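Long-range contact in profilin-2 (Mus musculus, PDB 2V8F), which binds actin and proline-rich ligands, among them the FH1 domain of the formin mDia1, and so probably helps to control actin filament assembly: residues A[47-60]-A[65-79]. Residues are numbered along the deposited sequence; the frame is centred on the assembly and turned at random. Where two conformers were deposited one is given.
Sequences EIDMIVGKDREGFF and TLGAKKCSVIRDSLY
Two donors of the 65-79 segment converge on Glu-47 OE2: the hydroxyl OG1 of Thr-65, at 2.6 Å and on the anti side, and the backbone N of Ala-68, which takes the syn lone pair. The other carboxylate oxygen, OE1, accepts from Gly-67 N at 2.8 Å. With its chain extended beyond CG, Glu-47 thus reaches from helix 45-52 across to the type I' turn of Leu-66 to Lys-69 and binds two successive N-H groups there, a grip that holds the buried carboxylate in a fixed rotation and probably stabilises its negative charge. A water donating to both Glu-47 O and Thr-65 O adds a second link between the helix and the strand.

At the other end, Arg-56 folds back on itself, bent at chi2 (-50°) and chi3 (-62°), to engage Asp-76 side-on: NE meets OD2 and NH2 meets OD1, each at 2.9 Å, with the guanidinium and carboxylate planes 50° apart. Asp-76 OD1 also receives Leu-78 N in an Asx turn, from the opposite face to NH2. The end-on nitrogens NH1 and NH2 both hold Ile-51 O, and NH1 adds Gly-53 O, so the guanidinium ties the chain leaving the helix to the strand. Tyr-79 CE2 lies over one guanidinium face and Phe-59 CZ over the other, while Tyr-79 OH donates to Val-52 O at 2.7 Å, in the carbonyl plane.

Where helix 58-62 meets strand 69-77, Val-73 splits its methyls between two rings, CG2 against Phe-59 CD1 (3.8 Å) and CG1 against Phe-60 CE1 (3.7 Å). Leu-78 CD2 packs on Ile-51 CG2, and Ile-51 also touches Leu-110 and Ile-88 of the central sheet. The two helices, which cover one face of the antiparallel sheet in the profilin fold, are in this way fastened to the edge hairpin of strands 64-66 and 69-77.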
loop_
_atom_site.group_PDB
_atom_site.type_symbol
_atom_site.label_atom_id
_atom_site.label_comp_id
_atom_site.label_asym_id
_atom_site.label_seq_id
_atom_site.Cartn_x
_atom_site.Cartn_y
_atom_site.Cartn_z
ATOM N N GLU A 47 2.395 -8.269 23.725
ATOM C CA GLU A 47 2.115 -9.203 22.658
ATOM C C GLU A 47 3.329 -9.584 21.842
ATOM O O GLU A 47 3.477 -10.736 21.446
ATOM C CB GLU A 47 1.035 -8.644 21.716
ATOM C CG GLU A 47 -0.317 -8.567 22.356
ATOM C CD GLU A 47 -1.364 -7.855 21.539
ATOM O OE1 GLU A 47 -0.950 -7.050 20.663
ATOM O OE2 GLU A 47 -2.597 -8.047 21.745
ATOM N N ILE A 48 4.225 -8.637 21.600
ATOM C CA ILE A 48 5.498 -8.941 20.963
ATOM C C ILE A 48 6.328 -9.937 21.780
ATOM O O ILE A 48 6.881 -10.909 21.235
ATOM C CB ILE A 48 6.290 -7.643 20.697
ATOM C CG1 ILE A 48 5.536 -6.709 19.725
ATOM C CG2 ILE A 48 7.670 -7.933 20.163
ATOM C CD1 ILE A 48 5.993 -5.272 19.800
ATOM N N ASP A 49 6.429 -9.722 23.097
ATOM C CA ASP A 49 7.163 -10.624 23.973
ATOM C C ASP A 49 6.601 -12.041 23.820
ATOM O O ASP A 49 7.368 -13.007 23.858
ATOM C CB ASP A 49 7.014 -10.200 25.409
ATOM C CG ASP A 49 7.834 -9.047 25.878
ATOM O OD1 ASP A 49 8.859 -8.811 25.217
ATOM O OD2 ASP A 49 7.446 -8.412 26.912
ATOM N N MET A 50 5.280 -12.190 23.691
ATOM C CA MET A 50 4.701 -13.540 23.560
ATOM C C MET A 50 5.158 -14.182 22.251
ATOM O O MET A 50 5.472 -15.362 22.203
ATOM C CB MET A 50 3.206 -13.454 23.686
ATOM C CG MET A 50 2.480 -14.774 23.565
ATOM S SD MET A 50 2.976 -15.943 24.849
ATOM C CE MET A 50 2.457 -15.023 26.315
ATOM N N ILE A 51 5.165 -13.404 21.179
ATOM C CA ILE A 51 5.607 -13.927 19.888
ATOM C C ILE A 51 7.074 -14.353 19.941
ATOM O O ILE A 51 7.396 -15.405 19.377
ATOM C CB ILE A 51 5.367 -12.855 18.786
ATOM C CG1 ILE A 51 3.866 -12.576 18.564
ATOM C CG2 ILE A 51 6.093 -13.204 17.501
ATOM C CD1 ILE A 51 3.196 -13.557 17.635
ATOM N N VAL A 52 7.952 -13.594 20.545
ATOM C CA VAL A 52 9.388 -13.859 20.451
ATOM C C VAL A 52 10.019 -14.535 21.658
ATOM O O VAL A 52 11.229 -14.775 21.659
ATOM C CB VAL A 52 10.142 -12.559 20.120
ATOM C CG1 VAL A 52 9.594 -11.879 18.869
ATOM C CG2 VAL A 52 10.151 -11.577 21.289
ATOM N N GLY A 53 9.264 -14.779 22.727
ATOM C CA GLY A 53 9.865 -15.188 23.989
ATOM C C GLY A 53 10.336 -16.615 24.042
ATOM O O GLY A 53 10.167 -17.411 23.134
ATOM N N LYS A 54 10.932 -16.904 25.186
ATOM C CA LYS A 54 11.564 -18.209 25.375
ATOM C C LYS A 54 10.562 -19.340 25.440
ATOM O O LYS A 54 10.865 -20.473 25.077
ATOM C CB LYS A 54 12.343 -18.173 26.700
ATOM C CG LYS A 54 13.205 -19.383 27.009
ATOM C CD LYS A 54 13.951 -19.243 28.332
ATOM C CE LYS A 54 14.357 -20.610 28.848
ATOM N NZ LYS A 54 15.190 -20.613 30.085
ATOM N N ASP A 55 9.385 -19.025 25.930
ATOM C CA ASP A 55 8.373 -20.075 26.000
ATOM C C ASP A 55 7.723 -20.277 24.652
ATOM O O ASP A 55 6.996 -19.428 24.124
ATOM C CB ASP A 55 7.394 -19.632 27.091
ATOM C CG ASP A 55 6.197 -20.520 27.232
ATOM O OD1 ASP A 55 6.104 -21.574 26.560
ATOM O OD2 ASP A 55 5.329 -20.135 28.033
ATOM N N ARG A 56 7.978 -21.432 24.027
ATOM C CA ARG A 56 7.489 -21.757 22.701
ATOM C C ARG A 56 6.332 -22.754 22.822
ATOM O O ARG A 56 6.001 -23.383 21.826
ATOM C CB ARG A 56 8.584 -22.301 21.788
ATOM C CG ARG A 56 9.891 -21.538 21.666
ATOM C CD ARG A 56 9.748 -20.069 21.379
ATOM N NE ARG A 56 9.078 -19.794 20.108
ATOM C CZ ARG A 56 8.635 -18.566 19.838
ATOM N NH1 ARG A 56 8.784 -17.549 20.678
ATOM N NH2 ARG A 56 8.031 -18.358 18.682
ATOM N N GLU A 57 5.768 -22.872 24.024
ATOM C CA GLU A 57 4.708 -23.849 24.272
ATOM C C GLU A 57 3.394 -23.226 24.699
ATOM O O GLU A 57 2.301 -23.641 24.306
ATOM C CB GLU A 57 5.208 -24.857 25.329
ATOM C CG GLU A 57 6.316 -25.743 24.817
ATOM C CD GLU A 57 5.910 -26.634 23.666
ATOM O OE1 GLU A 57 4.743 -27.060 23.631
ATOM O OE2 GLU A 57 6.795 -26.902 22.802
ATOM N N GLY A 58 3.449 -22.221 25.569
ATOM C CA GLY A 58 2.256 -21.662 26.153
ATOM C C GLY A 58 1.231 -21.184 25.148
ATOM O O GLY A 58 0.028 -21.372 25.372
ATOM N N PHE A 59 1.716 -20.548 24.082
ATOM C CA PHE A 59 0.752 -20.005 23.128
ATOM C C PHE A 59 -0.012 -21.115 22.424
ATOM O O PHE A 59 -1.052 -20.791 21.842
ATOM C CB PHE A 59 1.409 -18.977 22.206
ATOM C CG PHE A 59 2.722 -19.346 21.557
ATOM C CD1 PHE A 59 2.993 -20.560 20.946
ATOM C CD2 PHE A 59 3.750 -18.403 21.536
ATOM C CE1 PHE A 59 4.211 -20.820 20.345
ATOM C CE2 PHE A 59 4.949 -18.667 20.953
ATOM C CZ PHE A 59 5.221 -19.882 20.344
ATOM N N PHE A 60 0.408 -22.372 22.490
ATOM C CA PHE A 60 -0.358 -23.426 21.838
ATOM C C PHE A 60 -1.566 -23.749 22.702
ATOM O O PHE A 60 -2.630 -24.141 22.236
ATOM C CB PHE A 60 0.506 -24.669 21.618
ATOM C CG PHE A 60 1.371 -24.563 20.371
ATOM C CD1 PHE A 60 0.802 -24.603 19.111
ATOM C CD2 PHE A 60 2.744 -24.361 20.489
ATOM C CE1 PHE A 60 1.581 -24.511 17.971
ATOM C CE2 PHE A 60 3.554 -24.322 19.364
ATOM C CZ PHE A 60 2.956 -24.345 18.110
ATOM N N THR A 65 -2.700 -12.909 21.514
ATOM C CA THR A 65 -3.468 -11.837 20.845
ATOM C C THR A 65 -2.540 -10.965 20.016
ATOM O O THR A 65 -1.345 -10.857 20.291
ATOM C CB THR A 65 -4.253 -10.950 21.824
ATOM O OG1 THR A 65 -3.296 -10.386 22.757
ATOM C CG2 THR A 65 -5.330 -11.711 22.574
ATOM N N LEU A 66 -3.092 -10.324 18.997
ATOM C CA LEU A 66 -2.423 -9.314 18.195
ATOM C C LEU A 66 -3.406 -8.161 18.175
ATOM O O LEU A 66 -4.529 -8.292 17.689
ATOM C CB LEU A 66 -2.124 -9.842 16.804
ATOM C CG LEU A 66 -1.087 -10.978 16.752
ATOM C CD1 LEU A 66 -0.949 -11.528 15.358
ATOM C CD2 LEU A 66 0.255 -10.509 17.300
ATOM N N GLY A 67 -2.989 -7.009 18.690
ATOM C CA GLY A 67 -3.899 -5.881 18.710
ATOM C C GLY A 67 -5.147 -6.254 19.485
ATOM O O GLY A 67 -6.213 -5.768 19.143
ATOM N N ALA A 68 -5.034 -7.068 20.522
ATOM C CA ALA A 68 -6.094 -7.562 21.383
ATOM C C ALA A 68 -7.044 -8.551 20.686
ATOM O O ALA A 68 -8.002 -9.026 21.306
ATOM C CB ALA A 68 -6.884 -6.404 22.017
ATOM N N LYS A 69 -6.740 -8.834 19.420
ATOM C CA LYS A 69 -7.541 -9.847 18.725
ATOM C C LYS A 69 -7.049 -11.255 19.074
ATOM O O LYS A 69 -5.849 -11.517 18.907
ATOM C CB LYS A 69 -7.454 -9.619 17.223
ATOM C CG LYS A 69 -8.208 -10.595 16.345
ATOM C CD LYS A 69 -9.671 -10.720 16.684
ATOM C CE LYS A 69 -10.188 -12.060 16.135
ATOM N NZ LYS A 69 -11.679 -12.098 16.150
ATOM N N LYS A 70 -7.929 -12.124 19.546
ATOM C CA LYS A 70 -7.553 -13.524 19.836
ATOM C C LYS A 70 -7.195 -14.295 18.587
ATOM O O LYS A 70 -7.904 -14.221 17.587
ATOM C CB LYS A 70 -8.710 -14.252 20.552
ATOM C CG LYS A 70 -8.882 -13.672 21.943
ATOM C CD LYS A 70 -10.151 -14.218 22.607
ATOM C CE LYS A 70 -9.794 -15.401 23.480
ATOM N NZ LYS A 70 -10.974 -15.769 24.312
ATOM N N CYS A 71 -6.077 -14.991 18.657
ATOM C CA CYS A 71 -5.541 -15.817 17.604
ATOM C C CYS A 71 -5.064 -17.149 18.163
ATOM O O CYS A 71 -4.841 -17.330 19.374
ATOM C CB CYS A 71 -4.316 -15.148 16.965
ATOM S SG CYS A 71 -4.593 -13.510 16.242
ATOM N N SER A 72 -4.866 -18.077 17.242
ATOM C CA SER A 72 -4.284 -19.389 17.407
ATOM C C SER A 72 -2.922 -19.482 16.714
ATOM O O SER A 72 -2.729 -18.902 15.651
ATOM C CB SER A 72 -5.210 -20.462 16.825
ATOM O OG SER A 72 -6.466 -20.366 17.502
ATOM N N VAL A 73 -1.998 -20.220 17.301
ATOM C CA VAL A 73 -0.715 -20.524 16.684
ATOM C C VAL A 73 -0.831 -21.843 15.915
ATOM O O VAL A 73 -1.200 -22.879 16.455
ATOM C CB VAL A 73 0.456 -20.592 17.678
ATOM C CG1 VAL A 73 1.736 -20.950 16.957
ATOM C CG2 VAL A 73 0.545 -19.252 18.376
ATOM N N ILE A 74 -0.553 -21.762 14.636
ATOM C CA ILE A 74 -0.640 -22.910 13.750
ATOM C C ILE A 74 0.692 -23.631 13.567
ATOM O O ILE A 74 0.620 -24.845 13.496
ATOM C CB ILE A 74 -1.190 -22.441 12.378
ATOM C CG1 ILE A 74 -2.452 -21.595 12.637
ATOM C CG2 ILE A 74 -1.450 -23.563 11.410
ATOM C CD1 ILE A 74 -3.534 -22.292 13.422
ATOM N N ARG A 75 1.767 -22.882 13.485
ATOM C CA ARG A 75 3.104 -23.474 13.350
ATOM C C ARG A 75 4.093 -22.469 13.908
ATOM O O ARG A 75 3.947 -21.273 13.609
ATOM C CB ARG A 75 3.408 -23.802 11.911
ATOM C CG ARG A 75 4.529 -24.735 11.531
ATOM C CD ARG A 75 4.545 -25.158 10.068
ATOM N NE ARG A 75 4.532 -24.029 9.152
ATOM C CZ ARG A 75 4.731 -23.957 7.859
ATOM N NH1 ARG A 75 4.993 -25.093 7.215
ATOM N NH2 ARG A 75 4.676 -22.805 7.184
ATOM N N ASP A 76 5.034 -22.963 14.679
ATOM C CA ASP A 76 6.087 -22.125 15.231
ATOM C C ASP A 76 7.457 -22.572 14.720
ATOM O O ASP A 76 7.905 -23.630 15.187
ATOM C CB ASP A 76 6.118 -22.144 16.758
ATOM C CG ASP A 76 7.282 -21.324 17.299
ATOM O OD1 ASP A 76 7.644 -20.370 16.607
ATOM O OD2 ASP A 76 7.809 -21.738 18.366
ATOM N N SER A 77 8.055 -21.831 13.842
ATOM C CA SER A 77 9.421 -22.036 13.355
ATOM C C SER A 77 10.247 -20.777 13.580
ATOM O O SER A 77 11.192 -20.506 12.823
ATOM C CB SER A 77 9.438 -22.464 11.889
ATOM O OG SER A 77 8.774 -23.700 11.695
ATOM N N LEU A 78 9.865 -19.968 14.572
ATOM C CA LEU A 78 10.441 -18.625 14.675
ATOM C C LEU A 78 11.954 -18.619 14.937
ATOM O O LEU A 78 12.655 -17.715 14.518
ATOM C CB LEU A 78 9.758 -17.762 15.699
ATOM C CG LEU A 78 9.812 -16.263 15.377
ATOM C CD1 LEU A 78 8.932 -15.907 14.207
ATOM C CD2 LEU A 78 9.442 -15.463 16.639
ATOM N N TYR A 79 12.380 -19.694 15.608
ATOM C CA TYR A 79 13.786 -19.888 15.942
ATOM C C TYR A 79 14.370 -21.123 15.243
ATOM O O TYR A 79 15.307 -21.680 15.775
ATOM C CB TYR A 79 14.011 -19.974 17.471
ATOM C CG TYR A 79 13.687 -18.621 18.101
ATOM C CD1 TYR A 79 14.612 -17.594 18.016
ATOM C CD2 TYR A 79 12.486 -18.351 18.730
ATOM C CE1 TYR A 79 14.410 -16.347 18.549
ATOM C CE2 TYR A 79 12.239 -17.084 19.271
ATOM C CZ TYR A 79 13.189 -16.099 19.167
ATOM O OH TYR A 79 13.017 -14.823 19.685
HETATM O O HOH W 1 0.998 -12.150 21.188
HETATM O O HOH W 2 7.223 -24.147 19.483
HETATM O O HOH W 3 -2.860 -21.431 19.761
#